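Hypothetical protein Cgl3021 (Corynebacterium glutamicum, PDB 2NSF) probably catalyses the mycothiol-dependent isomerisation of maleylpyruvate and binds a zinc ion. Local coordinates at residues H25-P28 against L29-L33; R133-S136 against E137-S141; G179-P182 against E183-R187; G230-A233 against G234-Y238. All coordinates share one frame; numbering follows the deposited sequence.

Overall arrangement
All four contacts are local and lie where a helix starts or, in contact 2, where the chain turns after helix 114-133. Contacts 1 and 2 are surface packing on the same side of the molecule's centre, joined by L29 against W140. Contacts 3 and 4 are partly buried, their centres about 10 Å apart; L186 and L232 pack together, and one sulfate bridges the pair. Contact 1 touches contact 3 through L27 and V184, whereas contacts 2 and 4 lie on opposite sides of the centre. Proline carbonyls open the helices of contacts 1 and 3 and a serine cap that of contact 4, while contact 2 pairs a methyl with an indole.

Contact 1: residues H25-P28 against L29-L33; sequences HDLP and LEERL
R32 reaches back from the first turn of helix 29-49 to L27 and P28 in the loop that leads into it. CB lies 3.9 Å from P28 O. CG, turned away from its own carbonyl carbon and beside the backbone N (chi1 -75°), meets L27 CB at 3.8 Å. CD continues toward L27 O, and after the bend at chi3 (-86°) NE sits 2.8 Å from L27 O. That bond is weak despite its length, because the N-H points well off the oxygen, with an angle of 117°. At the tip, H25 O lies over the centre of one guanidinium face, and L29 CD2 lies toward the rim of the other.

P28 is the N-cap residue. Its carbonyl oxygen takes the amide of R32, R32 N to P28 O being 3.1 Å, and a weaker bond from E31 N. Meanwhile the extended E31 side chain crosses P28 obliquely and brings its carboxylate beside the CG-CD edge: OE2 is 3.6 Å from P28 CD, and OE1 comes to 3.9 Å from L27 CD2. This is contact between carboxylate and hydrocarbon rather than a polar pairing.

Nearby, H25 stacks edge-to-face with W159 of helix 156-171, while L29 and R32 touch L158 of the same helix. Two successive carbonyls, L27 O and P28 O, thus face R32 through its side chain and its backbone amide respectively. Carbonyl oxygens turned to the guanidinium would be expected to suit its positive charge, although the geometry makes the side-chain link a loose one.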
loop_
_atom_site.group_PDB
_atom_site.type_symbol
_atom_site.label_atom_id
_atom_site.label_comp_id
_atom_site.label_asym_id
_atom_site.label_seq_id
_atom_site.Cartn_x
_atom_site.Cartn_y
_atom_site.Cartn_z
ATOM N N HIS A 25 -8.826 8.646 6.004
ATOM C CA HIS A 25 -8.574 10.081 6.025
ATOM C C HIS A 25 -9.370 10.886 7.052
ATOM O O HIS A 25 -8.887 11.910 7.540
ATOM C CB HIS A 25 -8.792 10.651 4.622
ATOM C CG HIS A 25 -8.062 9.899 3.550
ATOM N ND1 HIS A 25 -6.694 9.721 3.566
ATOM C CD2 HIS A 25 -8.510 9.265 2.442
ATOM C CE1 HIS A 25 -6.333 9.007 2.515
ATOM N NE2 HIS A 25 -7.416 8.716 1.817
ATOM N N ASP A 26 -10.574 10.427 7.388
ATOM C CA ASP A 26 -11.424 11.124 8.357
ATOM C C ASP A 26 -11.020 10.822 9.796
ATOM O O ASP A 26 -11.476 11.486 10.729
ATOM C CB ASP A 26 -12.893 10.720 8.189
ATOM C CG ASP A 26 -13.394 10.885 6.772
ATOM O OD1 ASP A 26 -13.248 11.993 6.206
ATOM O OD2 ASP A 26 -13.947 9.903 6.228
ATOM N N LEU A 27 -10.177 9.814 9.978
ATOM C CA LEU A 27 -9.742 9.428 11.312
ATOM C C LEU A 27 -8.799 10.447 11.934
ATOM O O LEU A 27 -8.085 11.163 11.228
ATOM C CB LEU A 27 -9.036 8.071 11.268
ATOM C CG LEU A 27 -9.827 6.870 10.754
ATOM C CD1 LEU A 27 -8.915 5.652 10.683
ATOM C CD2 LEU A 27 -11.008 6.606 11.672
ATOM N N PRO A 28 -8.800 10.543 13.273
ATOM C CA PRO A 28 -7.908 11.489 13.946
ATOM C C PRO A 28 -6.473 11.032 13.684
ATOM O O PRO A 28 -6.221 9.838 13.517
ATOM C CB PRO A 28 -8.296 11.344 15.415
ATOM C CG PRO A 28 -9.748 10.984 15.342
ATOM C CD PRO A 28 -9.770 9.972 14.223
ATOM N N LEU A 29 -5.541 11.977 13.644
ATOM C CA LEU A 29 -4.140 11.656 13.390
ATOM C C LEU A 29 -3.607 10.504 14.238
ATOM O O LEU A 29 -2.942 9.606 13.723
ATOM C CB LEU A 29 -3.273 12.897 13.607
ATOM C CG LEU A 29 -2.854 13.660 12.346
ATOM C CD1 LEU A 29 -2.473 15.089 12.698
ATOM C CD2 LEU A 29 -1.695 12.937 11.688
ATOM N N GLU A 30 -3.897 10.524 15.536
ATOM C CA GLU A 30 -3.418 9.471 16.425
ATOM C C GLU A 30 -3.879 8.079 16.015
ATOM O O GLU A 30 -3.119 7.116 16.120
ATOM C CB GLU A 30 -3.848 9.747 17.868
ATOM C CG GLU A 30 -3.112 10.911 18.511
ATOM C CD GLU A 30 -1.604 10.817 18.336
ATOM O OE1 GLU A 30 -1.029 9.740 18.623
ATOM O OE2 GLU A 30 -0.991 11.823 17.916
ATOM N N GLU A 31 -5.123 7.970 15.558
ATOM C CA GLU A 31 -5.653 6.684 15.136
ATOM C C GLU A 31 -5.016 6.232 13.827
ATOM O O GLU A 31 -4.849 5.036 13.591
ATOM C CB GLU A 31 -7.178 6.753 15.011
ATOM C CG GLU A 31 -7.881 6.591 16.360
ATOM C CD GLU A 31 -9.345 6.987 16.330
ATOM O OE1 GLU A 31 -10.096 6.450 15.488
ATOM O OE2 GLU A 31 -9.740 7.834 17.162
ATOM N N ARG A 32 -4.654 7.190 12.980
ATOM C CA ARG A 32 -4.010 6.851 11.717
ATOM C C ARG A 32 -2.588 6.370 11.992
ATOM O O ARG A 32 -2.098 5.453 11.334
ATOM C CB ARG A 32 -4.013 8.056 10.775
ATOM C CG ARG A 32 -5.381 8.319 10.158
ATOM C CD ARG A 32 -5.366 9.529 9.247
ATOM N NE ARG A 32 -5.586 10.769 9.985
ATOM C CZ ARG A 32 -5.348 11.979 9.494
ATOM N NH1 ARG A 32 -4.873 12.119 8.263
ATOM N NH2 ARG A 32 -5.598 13.054 10.231
ATOM N N LEU A 33 -1.934 6.982 12.978
ATOM C CA LEU A 33 -0.578 6.584 13.344
ATOM C C LEU A 33 -0.617 5.173 13.928
ATOM O O LEU A 33 0.250 4.346 13.644
ATOM C CB LEU A 33 0.010 7.559 14.369
ATOM C CG LEU A 33 1.418 7.229 14.884
ATOM C CD1 LEU A 33 2.395 7.144 13.720
ATOM C CD2 LEU A 33 1.862 8.293 15.879
#

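Contact 2: residues R133-S136 against E137-S141; sequences RETS and EDAWS
T135 and W140 meet across a turn whose backbone leaves helix 114-133 at E134, runs extended through T135 and S136, and takes helical angles from E137 to W140, with W140 N bonded to S136 O at 3.3 Å. Within this turn T135 CG2 sits over one face of the indole, 3.5 Å from the centroid of the five-membered ring and 7° off its normal, a clear CH-pi contact. The methyl is placed there by chi1 of -66°, which sets CG2 opposite the backbone N and leaves OG1 beside it. The hydroxyl is engaged elsewhere, hydrogen-bonded to A131 O and N88 OD1.

A water closes the same pair at the ring's nitrogen: it donates to T135 O at 2.8 Å and accepts from W140 NE1 at 3.1 Å. S136 OG accepts weakly from A139 N at 3.3 Å and lies close to the A139 methyl; with W140 N on S136 O this makes an ST motif opening a helical turn. T135 CG2 also approaches A139 CB at 3.7 Å. S141 OG and S141 N both reach D138 O from the same face of its carbonyl plane.

Between helix 114-133 and strand 143-145, the turn is flanked by M84 and N88 of helix 66-89, the first touching both T135 and W140. The indole also meets W132 of helix 114-133 and L29 of helix 29-49, and the W140 backbone is hydrogen-bonded to S155.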
loop_
_atom_site.group_PDB
_atom_site.type_symbol
_atom_site.label_atom_id
_atom_site.label_comp_id
_atom_site.label_asym_id
_atom_site.label_seq_id
_atom_site.Cartn_x
_atom_site.Cartn_y
_atom_site.Cartn_z
ATOM N N ARG A 133 6.830 11.027 15.138
ATOM C CA ARG A 133 6.718 11.466 16.525
ATOM C C ARG A 133 7.201 12.896 16.750
ATOM O O ARG A 133 6.661 13.613 17.595
ATOM C CB ARG A 133 7.496 10.531 17.460
ATOM C CG ARG A 133 6.954 9.116 17.549
ATOM C CD ARG A 133 7.310 8.484 18.891
ATOM N NE ARG A 133 8.709 8.695 19.253
ATOM C CZ ARG A 133 9.268 8.257 20.378
ATOM N NH1 ARG A 133 8.547 7.574 21.260
ATOM N NH2 ARG A 133 10.548 8.501 20.622
ATOM N N GLU A 134 8.209 13.316 15.992
ATOM C CA GLU A 134 8.753 14.661 16.155
ATOM C C GLU A 134 8.157 15.706 15.218
ATOM O O GLU A 134 8.611 16.852 15.193
ATOM C CB GLU A 134 10.276 14.625 15.996
ATOM C CG GLU A 134 10.946 13.571 16.872
ATOM C CD GLU A 134 12.459 13.680 16.877
ATOM O OE1 GLU A 134 13.036 14.058 15.839
ATOM O OE2 GLU A 134 13.075 13.370 17.919
ATOM N N THR A 135 7.138 15.319 14.459
ATOM C CA THR A 135 6.489 16.233 13.524
ATOM C C THR A 135 5.590 17.223 14.261
ATOM O O THR A 135 4.791 16.834 15.115
ATOM C CB THR A 135 5.652 15.453 12.484
ATOM O OG1 THR A 135 6.529 14.685 11.654
ATOM C CG2 THR A 135 4.839 16.406 11.610
ATOM N N SER A 136 5.727 18.503 13.925
ATOM C CA SER A 136 4.932 19.546 14.562
ATOM C C SER A 136 3.503 19.553 14.035
ATOM O O SER A 136 3.227 19.041 12.951
ATOM C CB SER A 136 5.564 20.921 14.329
ATOM O OG SER A 136 5.568 21.256 12.954
ATOM N N GLU A 137 2.603 20.142 14.814
ATOM C CA GLU A 137 1.198 20.229 14.444
ATOM C C GLU A 137 1.005 20.839 13.057
ATOM O O GLU A 137 0.297 20.278 12.221
ATOM C CB GLU A 137 0.438 21.053 15.490
ATOM C CG GLU A 137 -1.009 21.337 15.124
ATOM C CD GLU A 137 -1.983 20.891 16.197
ATOM O OE1 GLU A 137 -1.932 19.705 16.587
ATOM O OE2 GLU A 137 -2.801 21.723 16.646
ATOM N N ASP A 138 1.637 21.982 12.810
ATOM C CA ASP A 138 1.508 22.644 11.515
ATOM C C ASP A 138 2.083 21.813 10.373
ATOM O O ASP A 138 1.520 21.779 9.280
ATOM C CB ASP A 138 2.200 24.012 11.528
ATOM C CG ASP A 138 1.623 24.953 12.570
ATOM O OD1 ASP A 138 0.465 24.747 12.994
ATOM O OD2 ASP A 138 2.329 25.913 12.954
ATOM N N ALA A 139 3.203 21.144 10.627
ATOM C CA ALA A 139 3.857 20.334 9.604
ATOM C C ALA A 139 2.969 19.220 9.057
ATOM O O ALA A 139 3.086 18.846 7.886
ATOM C CB ALA A 139 5.154 19.745 10.157
ATOM N N TRP A 140 2.080 18.692 9.892
ATOM C CA TRP A 140 1.197 17.619 9.449
ATOM C C TRP A 140 0.329 18.019 8.255
ATOM O O TRP A 140 -0.076 17.166 7.470
ATOM C CB TRP A 140 0.310 17.135 10.603
ATOM C CG TRP A 140 0.999 16.187 11.549
ATOM C CD1 TRP A 140 1.272 16.399 12.872
ATOM C CD2 TRP A 140 1.487 14.874 11.244
ATOM N NE1 TRP A 140 1.897 15.297 13.410
ATOM C CE2 TRP A 140 2.041 14.345 12.432
ATOM C CE3 TRP A 140 1.510 14.092 10.080
ATOM C CZ2 TRP A 140 2.614 13.067 12.492
ATOM C CZ3 TRP A 140 2.080 12.817 10.138
ATOM C CH2 TRP A 140 2.622 12.321 11.337
ATOM N N SER A 141 0.051 19.312 8.106
ATOM C CA SER A 141 -0.774 19.775 6.994
ATOM C C SER A 141 0.025 20.417 5.858
ATOM O O SER A 141 -0.547 20.909 4.883
ATOM C CB SER A 141 -1.835 20.758 7.495
ATOM O OG SER A 141 -1.233 21.897 8.080
HETATM O O HOH W 1 3.744 14.336 15.716
#

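Contact 3: residues G179-P182 against E183-R187; sequences GDIP and EVILR. With SO4 (sulfate ion), chain D.
P182 O, at the N-cap of helix 183-199, receives two backbone amides from the first turn. L186 N lies 3.1 Å from P182 O, in the carbonyl plane, with an N-H angle of 159°; I185 N is nearer but bent, so its bond is weak.

Just before the proline, I181 has CG1 beside its backbone N (chi1 -54°), which leaves CG2 opposite that N and turned to I185 CG2 at 3.5 Å, the two side chains crossing at about a right angle. L186 crosses I181 obliquely: L186 CD2 is 3.8 Å from I181 CB, and L186 CD1 is close to I181 O. Along the helix, one turn apart, E183 and R187 form a salt bridge, R187 NH1 to E183 OE2 at 2.7 Å, with the carboxylate oxygen at the guanidinium edge and in its plane; its hydrogen bond is weak because the N-H points off the oxygen.

Upstream, G179 N donates to O2 of a sulfate, probably from the crystallisation liquor, at 2.8 Å. I181 and I185 also pack on W166, on helix 156-171, the helix that also supplies the zinc ligands E164 and H168. L35 of helix 29-49 touches P182, V184 and I185, and L232 and V236 of helix 232-239 cover L186.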
loop_
_atom_site.group_PDB
_atom_site.type_symbol
_atom_site.label_atom_id
_atom_site.label_comp_id
_atom_site.label_asym_id
_atom_site.label_seq_id
_atom_site.Cartn_x
_atom_site.Cartn_y
_atom_site.Cartn_z
ATOM N N GLY A 179 -7.914 -10.462 4.686
ATOM C CA GLY A 179 -8.884 -10.535 5.765
ATOM C C GLY A 179 -8.322 -9.993 7.064
ATOM O O GLY A 179 -9.074 -9.592 7.956
ATOM N N ASP A 180 -6.995 -9.976 7.175
ATOM C CA ASP A 180 -6.320 -9.461 8.367
ATOM C C ASP A 180 -6.360 -7.937 8.441
ATOM O O ASP A 180 -6.214 -7.349 9.513
ATOM C CB ASP A 180 -4.840 -9.877 8.385
ATOM C CG ASP A 180 -4.642 -11.349 8.655
ATOM O OD1 ASP A 180 -5.476 -11.943 9.376
ATOM O OD2 ASP A 180 -3.636 -11.909 8.162
ATOM N N ILE A 181 -6.559 -7.301 7.293
ATOM C CA ILE A 181 -6.553 -5.845 7.217
ATOM C C ILE A 181 -7.797 -5.165 7.766
ATOM O O ILE A 181 -8.921 -5.497 7.374
ATOM C CB ILE A 181 -6.346 -5.388 5.758
ATOM C CG1 ILE A 181 -5.079 -6.037 5.195
ATOM C CG2 ILE A 181 -6.246 -3.868 5.690
ATOM C CD1 ILE A 181 -4.906 -5.846 3.698
ATOM N N PRO A 182 -7.612 -4.205 8.693
ATOM C CA PRO A 182 -8.732 -3.474 9.289
ATOM C C PRO A 182 -9.666 -2.950 8.204
ATOM O O PRO A 182 -9.225 -2.424 7.183
ATOM C CB PRO A 182 -8.043 -2.354 10.054
ATOM C CG PRO A 182 -6.794 -3.023 10.536
ATOM C CD PRO A 182 -6.336 -3.787 9.302
ATOM N N GLU A 183 -10.964 -3.094 8.438
ATOM C CA GLU A 183 -11.964 -2.664 7.477
ATOM C C GLU A 183 -11.822 -1.215 7.009
ATOM O O GLU A 183 -12.021 -0.924 5.831
ATOM C CB GLU A 183 -13.352 -2.896 8.066
ATOM C CG GLU A 183 -14.491 -2.654 7.102
ATOM C CD GLU A 183 -15.822 -3.052 7.703
ATOM O OE1 GLU A 183 -15.964 -4.231 8.085
ATOM O OE2 GLU A 183 -16.720 -2.190 7.798
ATOM N N VAL A 184 -11.486 -0.300 7.914
ATOM C CA VAL A 184 -11.354 1.097 7.517
ATOM C C VAL A 184 -10.288 1.240 6.429
ATOM O O VAL A 184 -10.416 2.071 5.526
ATOM C CB VAL A 184 -11.019 2.010 8.731
ATOM C CG1 VAL A 184 -9.626 1.702 9.266
ATOM C CG2 VAL A 184 -11.142 3.473 8.326
ATOM N N ILE A 185 -9.249 0.415 6.497
ATOM C CA ILE A 185 -8.200 0.461 5.488
ATOM C C ILE A 185 -8.687 -0.177 4.192
ATOM O O ILE A 185 -8.428 0.340 3.106
ATOM C CB ILE A 185 -6.917 -0.234 5.992
ATOM C CG1 ILE A 185 -6.259 0.649 7.059
ATOM C CG2 ILE A 185 -5.956 -0.487 4.829
ATOM C CD1 ILE A 185 -5.080 0.015 7.746
ATOM N N LEU A 186 -9.409 -1.290 4.297
ATOM C CA LEU A 186 -9.936 -1.954 3.107
ATOM C C LEU A 186 -10.941 -1.056 2.377
ATOM O O LEU A 186 -10.922 -0.966 1.146
ATOM C CB LEU A 186 -10.619 -3.276 3.484
ATOM C CG LEU A 186 -9.712 -4.422 3.947
ATOM C CD1 LEU A 186 -10.565 -5.631 4.303
ATOM C CD2 LEU A 186 -8.727 -4.782 2.831
ATOM N N ARG A 187 -11.818 -0.397 3.132
ATOM C CA ARG A 187 -12.811 0.486 2.525
ATOM C C ARG A 187 -12.133 1.639 1.799
ATOM O O ARG A 187 -12.551 2.027 0.706
ATOM C CB ARG A 187 -13.771 1.055 3.576
ATOM C CG ARG A 187 -14.751 0.047 4.157
ATOM C CD ARG A 187 -15.881 0.763 4.897
ATOM N NE ARG A 187 -15.373 1.687 5.909
ATOM C CZ ARG A 187 -15.234 1.395 7.198
ATOM N NH1 ARG A 187 -15.572 0.196 7.654
ATOM N NH2 ARG A 187 -14.743 2.299 8.033
HETATM S S SO4 D . -8.160 -13.471 1.724
HETATM O O1 SO4 D . -7.390 -14.708 1.984
HETATM O O2 SO4 D . -8.084 -12.470 2.807
HETATM O O3 SO4 D . -7.972 -12.913 0.371
HETATM O O4 SO4 D . -9.544 -13.906 1.733
#

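Contact 4: residues G230-A233 against G234-Y238; sequences GSLA and GIVRY. With SO4 (sulfate ion), chain D.
R237, whose amide bonds to A233 O, holds a sulfate through its NE, which lies 2.6 Å from SO4 O3 in an almost perfectly straight bond, with an N-H angle of 176°. The sulfur lies in the guanidinium plane, at its edge. Chi1 of 169° carries CG away from the backbone N, and the bend at chi3 turns NE to the anion. The sulfate is probably from the crystallisation liquor and also takes the amide of G179. At the other end of the group, NH2 is hydrogen-bonded to R242 O.

The R237 amide is held back in the helix: R237 N reaches A233 O at 3.0 Å, one of three regular i to i+4 bonds here, the others being I235 N to S231 O and V236 N to L232 O. S231 is the N-cap residue. Its OG accepts from G234 N at 3.3 Å, and chi1 of 64° swings the hydroxyl over the first turn to do so; S231 OG is also 4.0 Å from G234 CA.

Hydrophobic side chains line the inner surface. L232 CD1 approaches I235 CD1 at 4.1 Å and V236 CG2 at 4.3 Å, while I235 CG1 and V236 CG2 both lie beside L232 O. I235 CG2 stretches the other way, to within 3.8 Å of G230 N.

Helix 232-239 follows strand 226-230 after the single residue S231, and G230 pairs by backbone bonds with L209 and E211. I235 and Y238 lie on L208 of strand 206-210 and V247 of strand 247-249, whereas L232 and V236 face L186 of helix 183-199, so the short helix packs between the mixed sheet and that longer helix.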
loop_
_atom_site.group_PDB
_atom_site.type_symbol
_atom_site.label_atom_id
_atom_site.label_comp_id
_atom_site.label_asym_id
_atom_site.label_seq_id
_atom_site.Cartn_x
_atom_site.Cartn_y
_atom_site.Cartn_z
ATOM N N GLY A 230 -18.183 -9.623 -3.802
ATOM C CA GLY A 230 -17.665 -10.504 -2.773
ATOM C C GLY A 230 -17.603 -9.722 -1.480
ATOM O O GLY A 230 -18.245 -8.680 -1.357
ATOM N N SER A 231 -16.852 -10.217 -0.501
ATOM C CA SER A 231 -16.713 -9.491 0.752
ATOM C C SER A 231 -15.730 -8.365 0.445
ATOM O O SER A 231 -15.103 -8.360 -0.614
ATOM C CB SER A 231 -16.132 -10.391 1.843
ATOM O OG SER A 231 -14.810 -10.794 1.510
ATOM N N LEU A 232 -15.582 -7.425 1.369
ATOM C CA LEU A 232 -14.666 -6.311 1.151
ATOM C C LEU A 232 -13.237 -6.806 0.925
ATOM O O LEU A 232 -12.542 -6.333 0.025
ATOM C CB LEU A 232 -14.717 -5.352 2.342
ATOM C CG LEU A 232 -13.934 -4.044 2.244
ATOM C CD1 LEU A 232 -14.462 -3.193 1.088
ATOM C CD2 LEU A 232 -14.053 -3.294 3.562
ATOM N N ALA A 233 -12.792 -7.768 1.732
ATOM C CA ALA A 233 -11.440 -8.292 1.566
ATOM C C ALA A 233 -11.305 -8.913 0.177
ATOM O O ALA A 233 -10.271 -8.786 -0.477
ATOM C CB ALA A 233 -11.143 -9.332 2.636
ATOM N N GLY A 234 -12.367 -9.576 -0.271
ATOM C CA GLY A 234 -12.347 -10.203 -1.579
ATOM C C GLY A 234 -12.225 -9.228 -2.740
ATOM O O GLY A 234 -11.435 -9.456 -3.661
ATOM N N ILE A 235 -12.990 -8.140 -2.718
ATOM C CA ILE A 235 -12.906 -7.201 -3.829
ATOM C C ILE A 235 -11.628 -6.387 -3.792
ATOM O O ILE A 235 -11.133 -5.986 -4.835
ATOM C CB ILE A 235 -14.139 -6.252 -3.918
ATOM C CG1 ILE A 235 -14.258 -5.374 -2.674
ATOM C CG2 ILE A 235 -15.403 -7.085 -4.125
ATOM C CD1 ILE A 235 -15.309 -4.275 -2.810
ATOM N N VAL A 236 -11.080 -6.152 -2.603
ATOM C CA VAL A 236 -9.835 -5.402 -2.518
ATOM C C VAL A 236 -8.674 -6.266 -3.018
ATOM O O VAL A 236 -7.803 -5.770 -3.726
ATOM C CB VAL A 236 -9.566 -4.896 -1.086
ATOM C CG1 VAL A 236 -8.180 -4.238 -1.008
ATOM C CG2 VAL A 236 -10.635 -3.875 -0.702
ATOM N N ARG A 237 -8.654 -7.554 -2.672
ATOM C CA ARG A 237 -7.579 -8.420 -3.171
ATOM C C ARG A 237 -7.650 -8.397 -4.695
ATOM O O ARG A 237 -6.630 -8.305 -5.382
ATOM C CB ARG A 237 -7.744 -9.868 -2.686
ATOM C CG ARG A 237 -6.806 -10.863 -3.390
ATOM C CD ARG A 237 -7.066 -12.317 -2.986
ATOM N NE ARG A 237 -6.397 -12.693 -1.738
ATOM C CZ ARG A 237 -5.091 -12.932 -1.623
ATOM N NH1 ARG A 237 -4.580 -13.268 -0.447
ATOM N NH2 ARG A 237 -4.296 -12.842 -2.683
ATOM N N TYR A 238 -8.872 -8.480 -5.213
ATOM C CA TYR A 238 -9.106 -8.468 -6.653
ATOM C C TYR A 238 -8.668 -7.154 -7.298
ATOM O O TYR A 238 -7.916 -7.154 -8.274
ATOM C CB TYR A 238 -10.597 -8.705 -6.945
ATOM C CG TYR A 238 -10.982 -8.441 -8.385
ATOM C CD1 TYR A 238 -10.613 -9.319 -9.405
ATOM C CD2 TYR A 238 -11.692 -7.291 -8.733
ATOM C CE1 TYR A 238 -10.943 -9.058 -10.740
ATOM C CE2 TYR A 238 -12.025 -7.019 -10.062
ATOM C CZ TYR A 238 -11.646 -7.906 -11.057
ATOM O OH TYR A 238 -11.967 -7.641 -12.368
HETATM S S SO4 D . -8.160 -13.471 1.724
HETATM O O1 SO4 D . -7.390 -14.708 1.984
HETATM O O2 SO4 D . -8.084 -12.470 2.807
HETATM O O3 SO4 D . -7.972 -12.913 0.371
HETATM O O4 SO4 D . -9.544 -13.906 1.733
#